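Local coordinates for protein oxidoreductase (Azotobacter vinelandii, PDB 7D5M) that binds NAD+ and, as a homologue of inositol dehydrogenase, probably oxidises a sugar or polyol substrate with it, at residues 116-121 and 368-373; 224-229 and 374-379. All coordinates share one frame; numbering follows the deposited sequence.

In the fold
The chain first builds the parallel Rossmann sheet, and 116-121 is the loop that leaves strand 110-113 and enters helix 121-133. It then makes the mixed sheet of the C-terminal domain, where 224-229 forms the middle of strand 223-231. Helix 363-381, near the C terminus, returns to both: 368-373 meets the Rossmann loop in contact 1, closing a 246-residue loop, and 374-379 meets the strand in contact 2, closing one of 144. Because the segments alternate along the sequence, the two loops cross. One helix thus joins the two domains, and the contacts touch directly where Leu121 N probably donates a hydrogen bond to Glu374 OE2.

Contact 1: residues 116-121 and 368-373; sequences PLCFTL and EGVRWV
Val370 of helix 363-381 packs its two methyls against the loop 116-121, which leads from a strand of the NAD-binding Rossmann fold into helix 121-133, so the contact joins the nucleotide-binding domain to the C-terminal domain of a GFO/IDH/MocA-family protein. The apolar contacts centre on this valine. CG1, anti to the backbone N (chi1 173°), lies 3.4 Å from Thr120 C, against the peptide that opens the helix. CG2 branches to the earlier part of the loop, 3.5 Å from Cys118 O and 4.0 Å from Leu117 CB, with Cys118 SG slightly farther off.

Leu121 meets Arg371 in a second group of contacts, methyls against the charged guanidinium and its aliphatic stem, the two side chains crossing at a slant. Leu121 CD1 sits over one face of the guanidinium, offset toward its rim, while CD2 comes 3.5 Å from Arg371 NH1. Arg371 itself is turned along its own helix: bent at chi3 (-44°), it grips Glu368 side-on, NE to OE1 and NH2 to OE2, each oxygen met on its syn side. This two-point salt bridge limits rotation of the guanidinium and helps hold its face against the leucine.

One water makes a polar link across the contact, donating to Phe119 O at 3.0 Å and to Val370 O. The loop is also tied to the cofactor side, as Pro116, preceded by a cis peptide bond, shares a hydrogen bond through its O with ND1 of the NAD-binding His97. At the other end Thr120 is the N-cap of helix 121-133, its OG1 accepting from Glu123 N.

Contact 2: residues 224-229 and 374-379; sequences KRLMCS and ERCVQS
Cys228 and Cys376 bring the two backbones closest, their CA atoms 5.1 Å apart, where helix 374-379 crosses strand 224-229 at -62° with 6.5 Å between the axes. This is a helix laid on the mixed beta-sheet of the C-terminal alpha/beta domain, away from the nucleotide site. Leu226 and Cys228 both point from the strand toward the helix. Leu226 reaches Cys376 with both methyls: CD1 lies 4.0 Å from its CA, and CD2 meets SG. Cys228 packs beside the same helix turn, its CB 3.4 Å from Cys376 O and 3.8 Å from Cys376 CB. Cys376 CB sits against both CB and SG of Cys228, while its own SG turns toward Leu226 CD2.

Arg375 starts toward the strand with CB near Leu226 CD2, but its end leads away, where NE is hydrogen-bonded to Tyr389 O. Met227 points away from the helix at its CB, which still brushes Ser379 OG, and its side chain packs on Met227 of a neighbouring subunit.

The buried polar link belongs to Ser379. With chi1 at 169° its hydroxyl swings away from its own backbone N and out to the strand between Met227 and Cys228, where OG is also hydrogen-bonded to Val385 O, beyond the end of the helix. Replacing the serine by an alanine removes this hydroxyl and is likely to leave Cys228 N and Val385 O without their shared partner in a buried interface. The bond across the contact is short and fairly straight: Cys228 N donates to Ser379 OG at 2.8 Å, with an N-H...O angle of 159°.

Contact 1: residues 116-121 and 368-373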
loop_
_atom_site.group_PDB
_atom_site.type_symbol
_atom_site.label_atom_id
_atom_site.label_comp_id
_atom_site.label_asym_id
_atom_site.label_seq_id
_atom_site.Cartn_x
_atom_site.Cartn_y
_atom_site.Cartn_z
ATOM N N PRO A 116 -28.825 -11.706 -11.270
ATOM C CA PRO A 116 -28.820 -12.034 -12.690
ATOM C C PRO A 116 -30.201 -11.829 -13.316
ATOM O O PRO A 116 -31.198 -11.821 -12.620
ATOM C CB PRO A 116 -28.446 -13.518 -12.655
ATOM C CG PRO A 116 -29.189 -14.033 -11.443
ATOM C CD PRO A 116 -29.162 -12.883 -10.452
ATOM N N LEU A 117 -30.227 -11.671 -14.632
ATOM C CA LEU A 117 -31.471 -11.574 -15.424
ATOM C C LEU A 117 -32.422 -12.702 -15.012
ATOM O O LEU A 117 -33.631 -12.452 -14.879
ATOM C CB LEU A 117 -31.082 -11.687 -16.898
ATOM C CG LEU A 117 -31.827 -10.796 -17.877
ATOM C CD1 LEU A 117 -31.934 -9.359 -17.377
ATOM C CD2 LEU A 117 -31.128 -10.840 -19.225
ATOM N N CYS A 118 -31.890 -13.918 -14.860
ATOM C CA CYS A 118 -32.688 -15.150 -14.641
ATOM C C CYS A 118 -31.748 -16.350 -14.468
ATOM O O CYS A 118 -30.513 -16.150 -14.529
ATOM C CB CYS A 118 -33.639 -15.368 -15.809
ATOM S SG CYS A 118 -32.796 -15.277 -17.408
ATOM N N PHE A 119 -32.316 -17.539 -14.254
ATOM C CA PHE A 119 -31.579 -18.788 -13.919
ATOM C C PHE A 119 -30.979 -19.432 -15.181
ATOM O O PHE A 119 -29.860 -19.972 -15.097
ATOM C CB PHE A 119 -32.487 -19.826 -13.249
ATOM C CG PHE A 119 -32.987 -19.517 -11.860
ATOM C CD1 PHE A 119 -32.508 -18.443 -11.134
ATOM C CD2 PHE A 119 -33.921 -20.351 -11.261
ATOM C CE1 PHE A 119 -32.969 -18.195 -9.850
ATOM C CE2 PHE A 119 -34.384 -20.097 -9.976
ATOM C CZ PHE A 119 -33.901 -19.019 -9.275
ATOM N N THR A 120 -31.704 -19.447 -16.309
ATOM C CA THR A 120 -31.317 -20.267 -17.491
ATOM C C THR A 120 -31.118 -19.393 -18.728
ATOM O O THR A 120 -31.789 -18.355 -18.856
ATOM C CB THR A 120 -32.336 -21.367 -17.813
ATOM O OG1 THR A 120 -33.496 -20.789 -18.410
ATOM C CG2 THR A 120 -32.738 -22.189 -16.607
ATOM N N LEU A 121 -30.234 -19.833 -19.615
ATOM C CA LEU A 121 -29.958 -19.153 -20.898
ATOM C C LEU A 121 -31.244 -19.117 -21.733
ATOM O O LEU A 121 -31.498 -18.087 -22.378
ATOM C CB LEU A 121 -28.823 -19.890 -21.610
ATOM C CG LEU A 121 -28.381 -19.316 -22.955
ATOM C CD1 LEU A 121 -28.011 -17.847 -22.832
ATOM C CD2 LEU A 121 -27.214 -20.117 -23.517
ATOM N N GLU A 368 -25.351 -12.552 -21.445
ATOM C CA GLU A 368 -23.971 -13.109 -21.385
ATOM C C GLU A 368 -23.648 -13.582 -19.962
ATOM O O GLU A 368 -23.022 -14.642 -19.845
ATOM C CB GLU A 368 -22.943 -12.090 -21.877
ATOM C CG GLU A 368 -22.979 -11.906 -23.374
ATOM C CD GLU A 368 -23.055 -13.224 -24.133
ATOM O OE1 GLU A 368 -22.151 -14.086 -23.924
ATOM O OE2 GLU A 368 -24.047 -13.411 -24.890
ATOM N N GLY A 369 -24.058 -12.834 -18.934
ATOM C CA GLY A 369 -23.866 -13.219 -17.521
ATOM C C GLY A 369 -24.505 -14.568 -17.235
ATOM O O GLY A 369 -23.889 -15.408 -16.564
ATOM N N VAL A 370 -25.717 -14.779 -17.747
ATOM C CA VAL A 370 -26.464 -16.049 -17.546
ATOM C C VAL A 370 -25.755 -17.157 -18.332
ATOM O O VAL A 370 -25.584 -18.242 -17.774
ATOM C CB VAL A 370 -27.936 -15.897 -17.957
ATOM C CG1 VAL A 370 -28.689 -17.224 -17.915
ATOM C CG2 VAL A 370 -28.607 -14.848 -17.103
ATOM N N ARG A 371 -25.374 -16.894 -19.579
ATOM C CA ARG A 371 -24.642 -17.872 -20.424
ATOM C C ARG A 371 -23.402 -18.352 -19.667
ATOM O O ARG A 371 -23.174 -19.575 -19.584
ATOM C CB ARG A 371 -24.194 -17.269 -21.753
ATOM C CG ARG A 371 -23.559 -18.293 -22.684
ATOM C CD ARG A 371 -22.882 -17.675 -23.888
ATOM N NE ARG A 371 -23.688 -16.624 -24.496
ATOM C CZ ARG A 371 -24.748 -16.827 -25.256
ATOM N NH1 ARG A 371 -25.162 -18.055 -25.519
ATOM N NH2 ARG A 371 -25.407 -15.795 -25.742
ATOM N N TRP A 372 -22.600 -17.424 -19.160
ATOM C CA TRP A 372 -21.304 -17.782 -18.528
ATOM C C TRP A 372 -21.551 -18.686 -17.320
ATOM O O TRP A 372 -20.897 -19.729 -17.222
ATOM C CB TRP A 372 -20.518 -16.533 -18.144
ATOM C CG TRP A 372 -19.174 -16.808 -17.538
ATOM C CD1 TRP A 372 -18.002 -17.046 -18.194
ATOM C CD2 TRP A 372 -18.848 -16.767 -16.140
ATOM N NE1 TRP A 372 -16.975 -17.194 -17.298
ATOM C CE2 TRP A 372 -17.465 -17.036 -16.029
ATOM C CE3 TRP A 372 -19.587 -16.550 -14.973
ATOM C CZ2 TRP A 372 -16.810 -17.057 -14.797
ATOM C CZ3 TRP A 372 -18.943 -16.590 -13.754
ATOM C CH2 TRP A 372 -17.569 -16.849 -13.673
ATOM N N VAL A 373 -22.467 -18.306 -16.431
ATOM C CA VAL A 373 -22.779 -19.109 -15.217
ATOM C C VAL A 373 -23.219 -20.502 -15.674
ATOM O O VAL A 373 -22.766 -21.490 -15.083
ATOM C CB VAL A 373 -23.836 -18.430 -14.331
ATOM C CG1 VAL A 373 -24.370 -19.378 -13.261
ATOM C CG2 VAL A 373 -23.278 -17.165 -13.705
HETATM O O HOH W 1 -27.031 -18.975 -15.366
#

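Contact 2: residues 224-229 and 374-379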
loop_
_atom_site.group_PDB
_atom_site.type_symbol
_atom_site.label_atom_id
_atom_site.label_comp_id
_atom_site.label_asym_id
_atom_site.label_seq_id
_atom_site.Cartn_x
_atom_site.Cartn_y
_atom_site.Cartn_z
ATOM N N LYS A 224 -13.794 -18.967 -26.342
ATOM C CA LYS A 224 -13.859 -20.183 -27.195
ATOM C C LYS A 224 -14.249 -21.392 -26.335
ATOM O O LYS A 224 -15.157 -22.158 -26.734
ATOM C CB LYS A 224 -12.514 -20.412 -27.884
ATOM C CG LYS A 224 -12.518 -21.552 -28.891
ATOM C CD LYS A 224 -11.160 -22.141 -29.159
ATOM C CE LYS A 224 -10.128 -21.110 -29.558
ATOM N NZ LYS A 224 -8.767 -21.524 -29.149
ATOM N N ARG A 225 -13.575 -21.581 -25.195
ATOM C CA ARG A 225 -13.807 -22.737 -24.291
ATOM C C ARG A 225 -13.603 -22.286 -22.851
ATOM O O ARG A 225 -12.853 -21.334 -22.650
ATOM C CB ARG A 225 -12.817 -23.877 -24.534
ATOM C CG ARG A 225 -12.771 -24.402 -25.959
ATOM C CD ARG A 225 -12.125 -25.776 -25.993
ATOM N NE ARG A 225 -10.782 -25.766 -25.421
ATOM C CZ ARG A 225 -10.123 -26.841 -24.985
ATOM N NH1 ARG A 225 -10.688 -28.037 -25.028
ATOM N NH2 ARG A 225 -8.902 -26.713 -24.496
ATOM N N LEU A 226 -14.216 -22.979 -21.895
ATOM C CA LEU A 226 -13.873 -22.768 -20.474
ATOM C C LEU A 226 -13.976 -24.082 -19.710
ATOM O O LEU A 226 -14.619 -25.038 -20.177
ATOM C CB LEU A 226 -14.722 -21.651 -19.854
ATOM C CG LEU A 226 -16.226 -21.865 -19.677
ATOM C CD1 LEU A 226 -16.552 -22.820 -18.538
ATOM C CD2 LEU A 226 -16.896 -20.523 -19.402
ATOM N N MET A 227 -13.316 -24.116 -18.566
ATOM C CA MET A 227 -13.534 -25.163 -17.553
ATOM C C MET A 227 -13.787 -24.474 -16.217
ATOM O O MET A 227 -13.285 -23.341 -15.993
ATOM C CB MET A 227 -12.342 -26.111 -17.451
ATOM C CG MET A 227 -11.024 -25.396 -17.379
ATOM S SD MET A 227 -9.792 -26.449 -16.612
ATOM C CE MET A 227 -10.559 -26.684 -15.004
ATOM N N CYS A 228 -14.567 -25.118 -15.369
ATOM C CA CYS A 228 -14.888 -24.588 -14.031
ATOM C C CYS A 228 -14.850 -25.721 -13.010
ATOM O O CYS A 228 -15.537 -26.746 -13.193
ATOM C CB CYS A 228 -16.229 -23.872 -14.019
ATOM S SG CYS A 228 -16.680 -23.259 -12.377
ATOM N N SER A 229 -14.055 -25.518 -11.971
ATOM C CA SER A 229 -14.001 -26.371 -10.771
ATOM C C SER A 229 -14.604 -25.577 -9.609
ATOM O O SER A 229 -14.120 -24.463 -9.342
ATOM C CB SER A 229 -12.587 -26.806 -10.526
ATOM O OG SER A 229 -12.419 -27.176 -9.180
ATOM N N GLU A 374 -24.084 -20.583 -16.688
ATOM C CA GLU A 374 -24.661 -21.884 -17.115
ATOM C C GLU A 374 -23.533 -22.797 -17.614
ATOM O O GLU A 374 -23.519 -23.980 -17.212
ATOM C CB GLU A 374 -25.763 -21.666 -18.150
ATOM C CG GLU A 374 -26.509 -22.930 -18.511
ATOM C CD GLU A 374 -27.855 -22.676 -19.166
ATOM O OE1 GLU A 374 -28.028 -23.108 -20.317
ATOM O OE2 GLU A 374 -28.715 -22.036 -18.531
ATOM N N ARG A 375 -22.622 -22.281 -18.443
ATOM C CA ARG A 375 -21.473 -23.051 -18.991
ATOM C C ARG A 375 -20.558 -23.492 -17.845
ATOM O O ARG A 375 -20.105 -24.651 -17.877
ATOM C CB ARG A 375 -20.690 -22.246 -20.030
ATOM C CG ARG A 375 -21.426 -22.085 -21.348
ATOM C CD ARG A 375 -21.442 -23.349 -22.195
ATOM N NE ARG A 375 -22.346 -23.107 -23.307
ATOM C CZ ARG A 375 -23.668 -23.291 -23.270
ATOM N NH1 ARG A 375 -24.253 -23.771 -22.184
ATOM N NH2 ARG A 375 -24.408 -23.011 -24.332
ATOM N N CYS A 376 -20.280 -22.608 -16.884
ATOM C CA CYS A 376 -19.434 -22.933 -15.703
ATOM C C CYS A 376 -20.075 -24.088 -14.923
ATOM O O CYS A 376 -19.362 -25.054 -14.578
ATOM C CB CYS A 376 -19.231 -21.724 -14.795
ATOM S SG CYS A 376 -18.095 -20.494 -15.488
ATOM N N VAL A 377 -21.378 -24.019 -14.670
ATOM C CA VAL A 377 -22.088 -25.080 -13.902
ATOM C C VAL A 377 -22.002 -26.390 -14.702
ATOM O O VAL A 377 -21.726 -27.436 -14.083
ATOM C CB VAL A 377 -23.530 -24.666 -13.559
ATOM C CG1 VAL A 377 -24.335 -25.823 -12.978
ATOM C CG2 VAL A 377 -23.534 -23.489 -12.588
ATOM N N GLN A 378 -22.168 -26.333 -16.029
ATOM C CA GLN A 378 -22.094 -27.524 -16.920
ATOM C C GLN A 378 -20.710 -28.172 -16.795
ATOM O O GLN A 378 -20.656 -29.404 -16.610
ATOM C CB GLN A 378 -22.428 -27.149 -18.364
ATOM C CG GLN A 378 -23.921 -26.922 -18.554
ATOM C CD GLN A 378 -24.301 -26.371 -19.907
ATOM O OE1 GLN A 378 -23.459 -25.981 -20.716
ATOM N NE2 GLN A 378 -25.599 -26.343 -20.166
ATOM N N SER A 379 -19.640 -27.380 -16.863
ATOM C CA SER A 379 -18.252 -27.890 -16.736
ATOM C C SER A 379 -18.052 -28.499 -15.344
ATOM O O SER A 379 -17.512 -29.631 -15.265
ATOM C CB SER A 379 -17.231 -26.821 -17.027
ATOM O OG SER A 379 -15.925 -27.250 -16.662
#